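Local structure of CalS13 (Micromonospora echinospora, 4ZAS) at residues L32-M37 with V384-T389; R294-A299 with P323-Y328; I347-V352 with V380-G385. The protein probably catalyses pyridoxal phosphate-dependent transamination of a nucleotide sugar, and binds dTDP-4-keto-6-deoxyglucose. All coordinates share one frame; numbering follows the deposited sequence.

Three contacts meet beside the nucleotide-sugar pocket, their centres about 10 to 12 Å apart. Contacts 2 and 3 are buried, whereas contact 1 is partly open and carries an exposed lysine. Contacts 1 and 3 end on the same run of chain, sharing Val384 and Gly385, and both touch the second subunit; contact 2 is nested within the loop that contact 1 closes. Chemistry follows place: contact 1 packs an extended loop on two indoles, with waters bridging its polar groups, contact 2 holds a loop to helix 275-305 through side-chain donors and backbone carbonyls, and contact 3 relies on a short antiparallel backbone bridge. Asn298 ND2, bonded to Val384 O, joins contact 2 to the others.

Contact 1 of 3, residues L32-M37 with V384-T389; sequences LSKVAM and VGWWLT. With T46 (dTDP-4-keto-6-deoxyglucose), chain H.
With CG anti to the backbone N (chi1 -169°), Lys34 lays its aliphatic stem against Trp386 and Trp387, whose CG atoms both stand between backbone N and carbonyl carbon (chi1 50° and 55°). The two tryptophans hold the central positions of a type I beta turn, Gly385 to Leu388, in the loop joining strand 379-382 to helix 390-401. Lys34 CB lies over Trp387, 3.9 Å from the centroid of its six-membered ring, in a CH-pi contact that suits a methylene chain, while the bent end leads the amine away. Gly385 CA backs the opposite face, where a side chain would strike the ring. Leu32 O meets the indole edge 3.2 Å from Trp387 CZ2, and Trp387 NE1 bonds to Pro31 O. A leucine in place of Trp387 would probably leave Lys34 CB without its flat support and Pro31 O without that donor. Trp386 takes the CE3 edge of Trp387 on one face, and the small Ala36 fits close by, its CB 3.6 Å from Trp386 CZ2. Val35 turns from the indoles to the nucleotide sugar, with CG2 3.5 Å from N31 of the base. Water 2 accepts from Trp386 NE1 at 2.9 Å and donates to Lys34 O.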
loop_
_atom_site.group_PDB
_atom_site.type_symbol
_atom_site.label_atom_id
_atom_site.label_comp_id
_atom_site.label_asym_id
_atom_site.label_seq_id
_atom_site.Cartn_x
_atom_site.Cartn_y
_atom_site.Cartn_z
ATOM N N LEU A 32 -1.811 -24.837 9.368
ATOM C CA LEU A 32 -2.638 -24.669 8.178
ATOM C C LEU A 32 -1.926 -23.863 7.063
ATOM O O LEU A 32 -2.188 -24.041 5.861
ATOM C CB LEU A 32 -3.958 -23.997 8.578
ATOM C CG LEU A 32 -5.023 -23.740 7.505
ATOM C CD1 LEU A 32 -5.452 -25.055 6.878
ATOM C CD2 LEU A 32 -6.209 -23.075 8.163
ATOM N N SER A 33 -1.020 -22.980 7.462
ATOM C CA SER A 33 -0.284 -22.157 6.506
ATOM C C SER A 33 1.164 -22.034 6.937
ATOM O O SER A 33 1.475 -22.109 8.128
ATOM C CB SER A 33 -0.908 -20.765 6.386
ATOM O OG SER A 33 -2.180 -20.816 5.768
ATOM N N LYS A 34 2.048 -21.803 5.976
ATOM C CA LYS A 34 3.461 -21.702 6.304
ATOM C C LYS A 34 4.182 -20.831 5.282
ATOM O O LYS A 34 3.827 -20.826 4.101
ATOM C CB LYS A 34 4.089 -23.090 6.374
ATOM C CG LYS A 34 5.488 -23.107 6.954
ATOM C CD LYS A 34 6.030 -24.529 7.083
ATOM C CE LYS A 34 6.160 -24.930 8.520
ATOM N NZ LYS A 34 7.256 -24.176 9.150
ATOM N N VAL A 35 5.156 -20.055 5.750
ATOM C CA VAL A 35 5.955 -19.211 4.871
ATOM C C VAL A 35 6.903 -20.055 4.025
ATOM O O VAL A 35 7.649 -20.871 4.550
ATOM C CB VAL A 35 6.757 -18.168 5.679
ATOM C CG1 VAL A 35 7.745 -17.441 4.784
ATOM C CG2 VAL A 35 5.823 -17.194 6.363
ATOM N N ALA A 36 6.865 -19.864 2.712
ATOM C CA ALA A 36 7.780 -20.572 1.825
ATOM C C ALA A 36 8.905 -19.653 1.342
ATOM O O ALA A 36 8.712 -18.850 0.440
ATOM C CB ALA A 36 7.033 -21.156 0.639
ATOM N N MET A 37 10.082 -19.786 1.938
ATOM C CA MET A 37 11.217 -18.950 1.581
ATOM C C MET A 37 12.386 -19.827 1.136
ATOM O O MET A 37 12.849 -20.682 1.884
ATOM C CB MET A 37 11.649 -18.081 2.762
ATOM C CG MET A 37 12.559 -16.935 2.364
ATOM S SD MET A 37 11.643 -15.715 1.399
ATOM C CE MET A 37 10.393 -15.255 2.573
ATOM N N VAL A 384 -2.988 -28.843 4.036
ATOM C CA VAL A 384 -2.795 -29.663 2.847
ATOM C C VAL A 384 -1.473 -29.310 2.169
ATOM O O VAL A 384 -1.044 -30.009 1.249
ATOM C CB VAL A 384 -3.992 -29.494 1.865
ATOM C CG1 VAL A 384 -3.912 -28.159 1.155
ATOM C CG2 VAL A 384 -4.082 -30.666 0.862
ATOM N N GLY A 385 -0.818 -28.244 2.647
ATOM C CA GLY A 385 0.393 -27.711 2.027
ATOM C C GLY A 385 1.662 -28.562 1.956
ATOM O O GLY A 385 1.685 -29.713 2.405
ATOM N N TRP A 386 2.718 -27.976 1.386
ATOM C CA TRP A 386 3.992 -28.652 1.085
ATOM C C TRP A 386 4.803 -29.094 2.312
ATOM O O TRP A 386 5.772 -29.840 2.178
ATOM C CB TRP A 386 4.871 -27.743 0.201
ATOM C CG TRP A 386 5.010 -26.340 0.748
ATOM C CD1 TRP A 386 4.291 -25.237 0.371
ATOM C CD2 TRP A 386 5.891 -25.906 1.799
ATOM N NE1 TRP A 386 4.682 -24.143 1.114
ATOM C CE2 TRP A 386 5.660 -24.523 1.993
ATOM C CE3 TRP A 386 6.855 -26.549 2.589
ATOM C CZ2 TRP A 386 6.355 -23.772 2.948
ATOM C CZ3 TRP A 386 7.546 -25.800 3.536
ATOM C CH2 TRP A 386 7.293 -24.420 3.701
ATOM N N TRP A 387 4.437 -28.609 3.494
ATOM C CA TRP A 387 5.178 -28.920 4.727
ATOM C C TRP A 387 4.699 -30.205 5.390
ATOM O O TRP A 387 5.292 -30.667 6.371
ATOM C CB TRP A 387 5.048 -27.778 5.725
ATOM C CG TRP A 387 3.611 -27.455 6.002
ATOM C CD1 TRP A 387 2.835 -27.968 7.002
ATOM C CD2 TRP A 387 2.767 -26.563 5.253
ATOM N NE1 TRP A 387 1.567 -27.438 6.934
ATOM C CE2 TRP A 387 1.496 -26.577 5.866
ATOM C CE3 TRP A 387 2.963 -25.749 4.129
ATOM C CZ2 TRP A 387 0.418 -25.804 5.393
ATOM C CZ3 TRP A 387 1.890 -24.967 3.663
ATOM C CH2 TRP A 387 0.636 -25.003 4.300
ATOM N N LEU A 388 3.611 -30.770 4.877
ATOM C CA LEU A 388 3.093 -32.009 5.440
ATOM C C LEU A 388 3.984 -33.207 5.112
ATOM O O LEU A 388 4.217 -33.523 3.947
ATOM C CB LEU A 388 1.678 -32.287 4.935
ATOM C CG LEU A 388 0.528 -31.391 5.371
ATOM C CD1 LEU A 388 -0.793 -32.037 4.979
ATOM C CD2 LEU A 388 0.588 -31.192 6.854
ATOM N N THR A 389 4.444 -33.905 6.143
ATOM C CA THR A 389 5.127 -35.168 5.924
ATOM C C THR A 389 4.091 -36.230 5.651
ATOM O O THR A 389 2.902 -36.043 5.932
ATOM C CB THR A 389 5.933 -35.611 7.130
ATOM O OG1 THR A 389 5.023 -35.971 8.181
ATOM C CG2 THR A 389 6.871 -34.505 7.589
HETATM C C4 T46 H . -5.499 -13.387 4.246
HETATM C C5 T46 H . -6.015 -14.651 5.000
HETATM C C6 T46 H . -6.806 -15.471 4.027
HETATM C C21 T46 H . 3.258 -17.414 9.677
HETATM O O21 T46 H . 3.766 -18.413 10.092
HETATM N N31 T46 H . 4.041 -16.209 9.176
HETATM C C41 T46 H . 3.391 -15.004 8.674
HETATM O O41 T46 H . 4.054 -14.102 8.295
HETATM C C51 T46 H . 1.935 -14.906 8.630
HETATM C C5A T46 H . 1.278 -13.603 8.081
HETATM C C61 T46 H . 1.116 -16.043 9.100
HETATM N N11 T46 H . 1.749 -17.265 9.607
HETATM C C1, T46 H . 0.976 -18.435 10.101
HETATM C C2, T46 H . 0.399 -18.110 11.280
HETATM C C3, T46 H . -1.156 -18.634 11.239
HETATM O O3, T46 H . -1.197 -19.919 11.937
HETATM O O4, T46 H . -0.111 -18.878 9.153
HETATM C C4, T46 H . -1.489 -18.792 10.013
HETATM C C5, T46 H . -2.351 -17.613 9.510
HETATM O O5, T46 H . -1.731 -16.388 9.919
HETATM P P T46 H . -2.703 -15.053 10.099
HETATM O O1P T46 H . -2.939 -14.791 11.580
HETATM O O2P T46 H . -2.030 -13.870 9.441
HETATM O OPP T46 H . -4.135 -15.393 9.295
HETATM P P2 T46 H . -5.264 -14.275 8.733
HETATM O O4P T46 H . -6.668 -14.872 8.745
HETATM O O3P T46 H . -5.201 -13.042 9.613
HETATM O O1 T46 H . -4.908 -13.786 7.199
HETATM C C1 T46 H . -4.079 -14.553 6.418
HETATM C C2 T46 H . -3.350 -13.553 5.572
HETATM O O2 T46 H . -2.507 -12.738 6.454
HETATM C C3 T46 H . -4.353 -12.675 4.939
HETATM O O3 T46 H . -3.701 -11.771 3.999
HETATM O O4 T46 H . -6.002 -13.013 3.252
HETATM O O5 T46 H . -4.931 -15.430 5.598
HETATM O O HOH W 1 -2.693 -26.025 3.745
HETATM O O HOH W 2 3.644 -21.500 1.579
#

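Contact 2 of 3, residues R294-A299 with P323-Y328; sequences RHRENA and PAFWMY
His295, on helix 275-305, points its imidazole at the loop that follows strand 321-322. CG lies anti to the carbonyl carbon (chi1 -88°), and ND1 donates an almost straight bond of 2.8 Å to Phe325 O. That oxygen sits in the imidazole plane, yet the donor comes from above the carbonyl plane, 37° out of it, rather than along a lone pair. At the same ring edge His295 CE1 is 3.4 Å from Trp326 O. One residue on, Arg296 stretches its chain from CG to NE and grips a second carbonyl: NE donates to Pro323 O at 2.7 Å in the guanidinium plane, and NH2 adds a weak bond to the same oxygen. A long side chain is needed for this reach, and NH2 bonds as well to Gly199 O. A turn beyond His295, Ala299 presses its methyl onto the centre of the Phe325 ring, CB 3.4 Å from the centroid, a close CH-pi contact suited to a small side chain. Tyr328 CD2 flanks the same methyl, 4.1 Å from Ala299 CB. The long helix thus packs on the loop leading into strand 328-332, whose Tyr328 pairs by backbone with Ile382 of strand 379-382, while Trp326 on the far side approaches the bound sugar nucleotide.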
loop_
_atom_site.group_PDB
_atom_site.type_symbol
_atom_site.label_atom_id
_atom_site.label_comp_id
_atom_site.label_asym_id
_atom_site.label_seq_id
_atom_site.Cartn_x
_atom_site.Cartn_y
_atom_site.Cartn_z
ATOM N N ARG A 294 3.483 -30.692 -4.301
ATOM C CA ARG A 294 3.206 -31.344 -3.027
ATOM C C ARG A 294 1.792 -31.007 -2.517
ATOM O O ARG A 294 1.105 -31.885 -1.993
ATOM C CB ARG A 294 4.255 -30.966 -1.979
ATOM C CG ARG A 294 5.588 -31.702 -2.127
ATOM C CD ARG A 294 6.432 -31.535 -0.863
ATOM N NE ARG A 294 7.723 -30.917 -1.146
ATOM C CZ ARG A 294 8.420 -30.210 -0.260
ATOM N NH1 ARG A 294 7.954 -30.045 0.973
ATOM N NH2 ARG A 294 9.584 -29.665 -0.608
ATOM N N HIS A 295 1.357 -29.750 -2.678
ATOM C CA HIS A 295 -0.018 -29.366 -2.348
ATOM C C HIS A 295 -1.007 -30.313 -3.076
ATOM O O HIS A 295 -1.919 -30.881 -2.463
ATOM C CB HIS A 295 -0.307 -27.905 -2.747
ATOM C CG HIS A 295 0.019 -26.873 -1.699
ATOM N ND1 HIS A 295 -0.954 -26.143 -1.046
ATOM C CD2 HIS A 295 1.208 -26.406 -1.237
ATOM C CE1 HIS A 295 -0.381 -25.285 -0.216
ATOM N NE2 HIS A 295 0.930 -25.428 -0.307
ATOM N N ARG A 296 -0.824 -30.484 -4.383
ATOM C CA ARG A 296 -1.767 -31.263 -5.176
ATOM C C ARG A 296 -1.743 -32.727 -4.833
ATOM O O ARG A 296 -2.785 -33.387 -4.847
ATOM C CB ARG A 296 -1.507 -31.072 -6.672
ATOM C CG ARG A 296 -1.980 -29.739 -7.180
ATOM C CD ARG A 296 -1.523 -29.466 -8.581
ATOM N NE ARG A 296 -2.204 -28.291 -9.114
ATOM C CZ ARG A 296 -1.738 -27.544 -10.110
ATOM N NH1 ARG A 296 -0.571 -27.827 -10.680
ATOM N NH2 ARG A 296 -2.435 -26.500 -10.524
ATOM N N GLU A 297 -0.549 -33.237 -4.550
ATOM C CA GLU A 297 -0.380 -34.641 -4.194
ATOM C C GLU A 297 -1.093 -34.934 -2.875
ATOM O O GLU A 297 -1.761 -35.960 -2.735
ATOM C CB GLU A 297 1.101 -34.993 -4.117
ATOM C CG GLU A 297 1.388 -36.272 -3.384
ATOM C CD GLU A 297 2.864 -36.581 -3.336
ATOM O OE1 GLU A 297 3.676 -35.668 -3.609
ATOM O OE2 GLU A 297 3.208 -37.738 -3.021
ATOM N N ASN A 298 -0.964 -34.020 -1.917
ATOM C CA ASN A 298 -1.641 -34.156 -0.640
ATOM C C ASN A 298 -3.154 -34.052 -0.834
ATOM O O ASN A 298 -3.906 -34.789 -0.201
ATOM C CB ASN A 298 -1.160 -33.095 0.365
ATOM C CG ASN A 298 0.317 -33.246 0.725
ATOM O OD1 ASN A 298 0.886 -34.326 0.595
ATOM N ND2 ASN A 298 0.934 -32.162 1.211
ATOM N N ALA A 299 -3.604 -33.154 -1.711
ATOM C CA ALA A 299 -5.047 -33.009 -1.972
ATOM C C ALA A 299 -5.675 -34.260 -2.606
ATOM O O ALA A 299 -6.779 -34.671 -2.224
ATOM C CB ALA A 299 -5.307 -31.811 -2.850
ATOM N N PRO A 323 -6.793 -27.511 -9.799
ATOM C CA PRO A 323 -6.800 -26.653 -8.611
ATOM C C PRO A 323 -5.448 -26.567 -7.923
ATOM O O PRO A 323 -4.612 -27.458 -8.087
ATOM C CB PRO A 323 -7.827 -27.323 -7.702
ATOM C CG PRO A 323 -8.682 -28.098 -8.612
ATOM C CD PRO A 323 -7.804 -28.577 -9.713
ATOM N N ALA A 324 -5.247 -25.492 -7.161
ATOM C CA ALA A 324 -3.976 -25.248 -6.481
ATOM C C ALA A 324 -3.995 -25.754 -5.053
ATOM O O ALA A 324 -2.939 -25.931 -4.453
ATOM C CB ALA A 324 -3.626 -23.754 -6.497
ATOM N N PHE A 325 -5.193 -25.928 -4.500
ATOM C CA PHE A 325 -5.362 -26.452 -3.147
ATOM C C PHE A 325 -4.469 -25.767 -2.115
ATOM O O PHE A 325 -3.666 -26.421 -1.457
ATOM C CB PHE A 325 -5.103 -27.960 -3.130
ATOM C CG PHE A 325 -6.145 -28.761 -3.868
ATOM C CD1 PHE A 325 -7.388 -28.978 -3.301
ATOM C CD2 PHE A 325 -5.875 -29.306 -5.110
ATOM C CE1 PHE A 325 -8.342 -29.712 -3.961
ATOM C CE2 PHE A 325 -6.826 -30.038 -5.777
ATOM C CZ PHE A 325 -8.061 -30.245 -5.201
ATOM N N TRP A 326 -4.611 -24.451 -1.982
ATOM C CA TRP A 326 -3.849 -23.677 -1.002
ATOM C C TRP A 326 -4.139 -24.170 0.411
ATOM O O TRP A 326 -3.253 -24.205 1.278
ATOM C CB TRP A 326 -4.184 -22.190 -1.112
ATOM C CG TRP A 326 -3.331 -21.332 -0.243
ATOM C CD1 TRP A 326 -1.964 -21.327 -0.183
ATOM C CD2 TRP A 326 -3.777 -20.345 0.691
ATOM N NE1 TRP A 326 -1.537 -20.389 0.721
ATOM C CE2 TRP A 326 -2.631 -19.771 1.272
ATOM C CE3 TRP A 326 -5.032 -19.881 1.083
ATOM C CZ2 TRP A 326 -2.705 -18.767 2.232
ATOM C CZ3 TRP A 326 -5.102 -18.872 2.041
ATOM C CH2 TRP A 326 -3.949 -18.334 2.602
ATOM N N MET A 327 -5.418 -24.467 0.636
ATOM C CA MET A 327 -5.887 -25.189 1.804
ATOM C C MET A 327 -6.853 -26.247 1.290
ATOM O O MET A 327 -7.266 -26.184 0.149
ATOM C CB MET A 327 -6.555 -24.242 2.805
ATOM C CG MET A 327 -5.584 -23.278 3.448
ATOM S SD MET A 327 -6.344 -22.086 4.568
ATOM C CE MET A 327 -7.325 -21.151 3.430
ATOM N N TYR A 328 -7.197 -27.236 2.104
ATOM C CA TYR A 328 -8.158 -28.248 1.675
ATOM C C TYR A 328 -9.510 -28.014 2.368
ATOM O O TYR A 328 -9.577 -27.990 3.602
ATOM C CB TYR A 328 -7.636 -29.656 1.974
ATOM C CG TYR A 328 -8.463 -30.750 1.346
ATOM C CD1 TYR A 328 -9.573 -31.261 1.990
ATOM C CD2 TYR A 328 -8.145 -31.250 0.095
ATOM C CE1 TYR A 328 -10.338 -32.248 1.417
ATOM C CE2 TYR A 328 -8.907 -32.233 -0.492
ATOM C CZ TYR A 328 -10.001 -32.735 0.169
ATOM O OH TYR A 328 -10.750 -33.734 -0.417
#

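Contact 3 of 3, residues I347-V352 with V380-G385; sequences IATSVV and VHIPVG
The imidazole of His381 meets Ser350 O at its edge, in the ring plane, with ND1 donating at 3.0 Å. Val352 comes to the ring obliquely, the two side chains crossing at about a right angle, and its CG2 is 3.4 Å from His381 ND1. Trp163 adds a second ring at a steep angle and bonds through NE1 to His381 NE2. Because CG lies beside the backbone N (chi1 -59°), the imidazole and the backbone N-H of His381 reach one oxygen together, and Ser350 O accepts from both. Ser350 N returns a bond of 3.1 Å to His381 O, in the carbonyl plane and on a lone pair. This single antiparallel hydrogen-bonded pair joins the loop after helix 335-344 to strand 379-382, the outermost strand of its small sheet within the chain. Diagonally across the bridge, Thr349 CG2 packs 3.5 Å from Val380 CG2, the two branched side chains meeting methyl against methyl. Toward Pro383, which has no N-H to offer, Ala348 O lies only 3.0 Å from Pro383 CD. Ser350 OG accepts from Val352 N at 2.8 Å, closing an ST turn, and also bonds to Ile258 O of the second subunit. Since an indole N-H can only donate, His381 NE2 probably accepts while ND1 donates, which is consistent with a neutral imidazole protonated at ND1.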
loop_
_atom_site.group_PDB
_atom_site.type_symbol
_atom_site.label_atom_id
_atom_site.label_comp_id
_atom_site.label_asym_id
_atom_site.label_seq_id
_atom_site.Cartn_x
_atom_site.Cartn_y
_atom_site.Cartn_z
ATOM N N ILE A 347 -3.671 -30.617 14.998
ATOM C CA ILE A 347 -3.959 -30.246 13.632
ATOM C C ILE A 347 -4.659 -28.898 13.617
ATOM O O ILE A 347 -5.726 -28.726 14.208
ATOM C CB ILE A 347 -4.796 -31.318 12.947
ATOM C CG1 ILE A 347 -4.051 -32.643 12.994
ATOM C CG2 ILE A 347 -5.103 -30.903 11.508
ATOM C CD1 ILE A 347 -4.963 -33.831 12.789
ATOM N N ALA A 348 -4.013 -27.919 13.002
ATOM C CA ALA A 348 -4.611 -26.609 12.877
ATOM C C ALA A 348 -5.719 -26.644 11.842
ATOM O O ALA A 348 -5.597 -27.298 10.816
ATOM C CB ALA A 348 -3.573 -25.586 12.508
ATOM N N THR A 349 -6.760 -25.867 12.088
ATOM C CA THR A 349 -7.978 -25.906 11.309
ATOM C C THR A 349 -8.616 -24.514 11.359
ATOM O O THR A 349 -8.553 -23.876 12.408
ATOM C CB THR A 349 -8.906 -26.993 11.889
ATOM O OG1 THR A 349 -8.672 -28.229 11.201
ATOM C CG2 THR A 349 -10.338 -26.628 11.751
ATOM N N SER A 350 -9.207 -24.019 10.263
ATOM C CA SER A 350 -9.805 -22.672 10.324
ATOM C C SER A 350 -10.940 -22.406 9.333
ATOM O O SER A 350 -10.982 -22.972 8.245
ATOM C CB SER A 350 -8.731 -21.595 10.128
ATOM O OG SER A 350 -9.295 -20.293 10.232
ATOM N N VAL A 351 -11.855 -21.526 9.731
ATOM C CA VAL A 351 -12.907 -21.022 8.846
ATOM C C VAL A 351 -12.324 -19.992 7.875
ATOM O O VAL A 351 -12.931 -19.688 6.856
ATOM C CB VAL A 351 -14.075 -20.413 9.667
ATOM C CG1 VAL A 351 -15.202 -19.916 8.761
ATOM C CG2 VAL A 351 -14.610 -21.428 10.661
ATOM N N VAL A 352 -11.138 -19.479 8.218
ATOM C CA VAL A 352 -10.352 -18.522 7.419
ATOM C C VAL A 352 -10.877 -17.077 7.426
ATOM O O VAL A 352 -10.151 -16.156 7.831
ATOM C CB VAL A 352 -10.203 -19.015 5.987
ATOM C CG1 VAL A 352 -9.487 -17.958 5.132
ATOM C CG2 VAL A 352 -9.457 -20.333 5.993
ATOM N N VAL A 380 -14.912 -25.601 6.450
ATOM C CA VAL A 380 -13.771 -25.654 7.333
ATOM C C VAL A 380 -12.555 -25.988 6.487
ATOM O O VAL A 380 -12.693 -26.583 5.428
ATOM C CB VAL A 380 -13.989 -26.670 8.469
ATOM C CG1 VAL A 380 -13.897 -28.117 7.949
ATOM C CG2 VAL A 380 -12.988 -26.442 9.540
ATOM N N HIS A 381 -11.367 -25.583 6.923
ATOM C CA HIS A 381 -10.168 -25.834 6.135
ATOM C C HIS A 381 -9.118 -26.584 6.937
ATOM O O HIS A 381 -8.877 -26.271 8.106
ATOM C CB HIS A 381 -9.598 -24.515 5.618
ATOM C CG HIS A 381 -10.560 -23.748 4.764
ATOM N ND1 HIS A 381 -11.511 -22.903 5.292
ATOM C CD2 HIS A 381 -10.741 -23.725 3.422
ATOM C CE1 HIS A 381 -12.225 -22.377 4.311
ATOM N NE2 HIS A 381 -11.778 -22.860 3.165
ATOM N N ILE A 382 -8.467 -27.545 6.292
ATOM C CA ILE A 382 -7.507 -28.399 6.967
ATOM C C ILE A 382 -6.185 -28.301 6.196
ATOM O O ILE A 382 -6.183 -28.054 4.989
ATOM C CB ILE A 382 -8.015 -29.847 7.072
ATOM C CG1 ILE A 382 -8.041 -30.497 5.690
ATOM C CG2 ILE A 382 -9.387 -29.885 7.723
ATOM C CD1 ILE A 382 -8.369 -31.942 5.719
ATOM N N PRO A 383 -5.055 -28.491 6.893
ATOM C CA PRO A 383 -3.722 -28.373 6.300
ATOM C C PRO A 383 -3.532 -29.325 5.150
ATOM O O PRO A 383 -3.875 -30.489 5.301
ATOM C CB PRO A 383 -2.791 -28.743 7.451
ATOM C CG PRO A 383 -3.577 -28.472 8.673
ATOM C CD PRO A 383 -4.982 -28.829 8.320
ATOM N N VAL A 384 -2.988 -28.843 4.036
ATOM C CA VAL A 384 -2.795 -29.663 2.847
ATOM C C VAL A 384 -1.473 -29.310 2.169
ATOM O O VAL A 384 -1.044 -30.009 1.249
ATOM C CB VAL A 384 -3.992 -29.494 1.865
ATOM C CG1 VAL A 384 -3.912 -28.159 1.155
ATOM C CG2 VAL A 384 -4.082 -30.666 0.862
ATOM N N GLY A 385 -0.818 -28.244 2.647
ATOM C CA GLY A 385 0.393 -27.711 2.027
ATOM C C GLY A 385 1.662 -28.562 1.956
ATOM O O GLY A 385 1.685 -29.713 2.405
#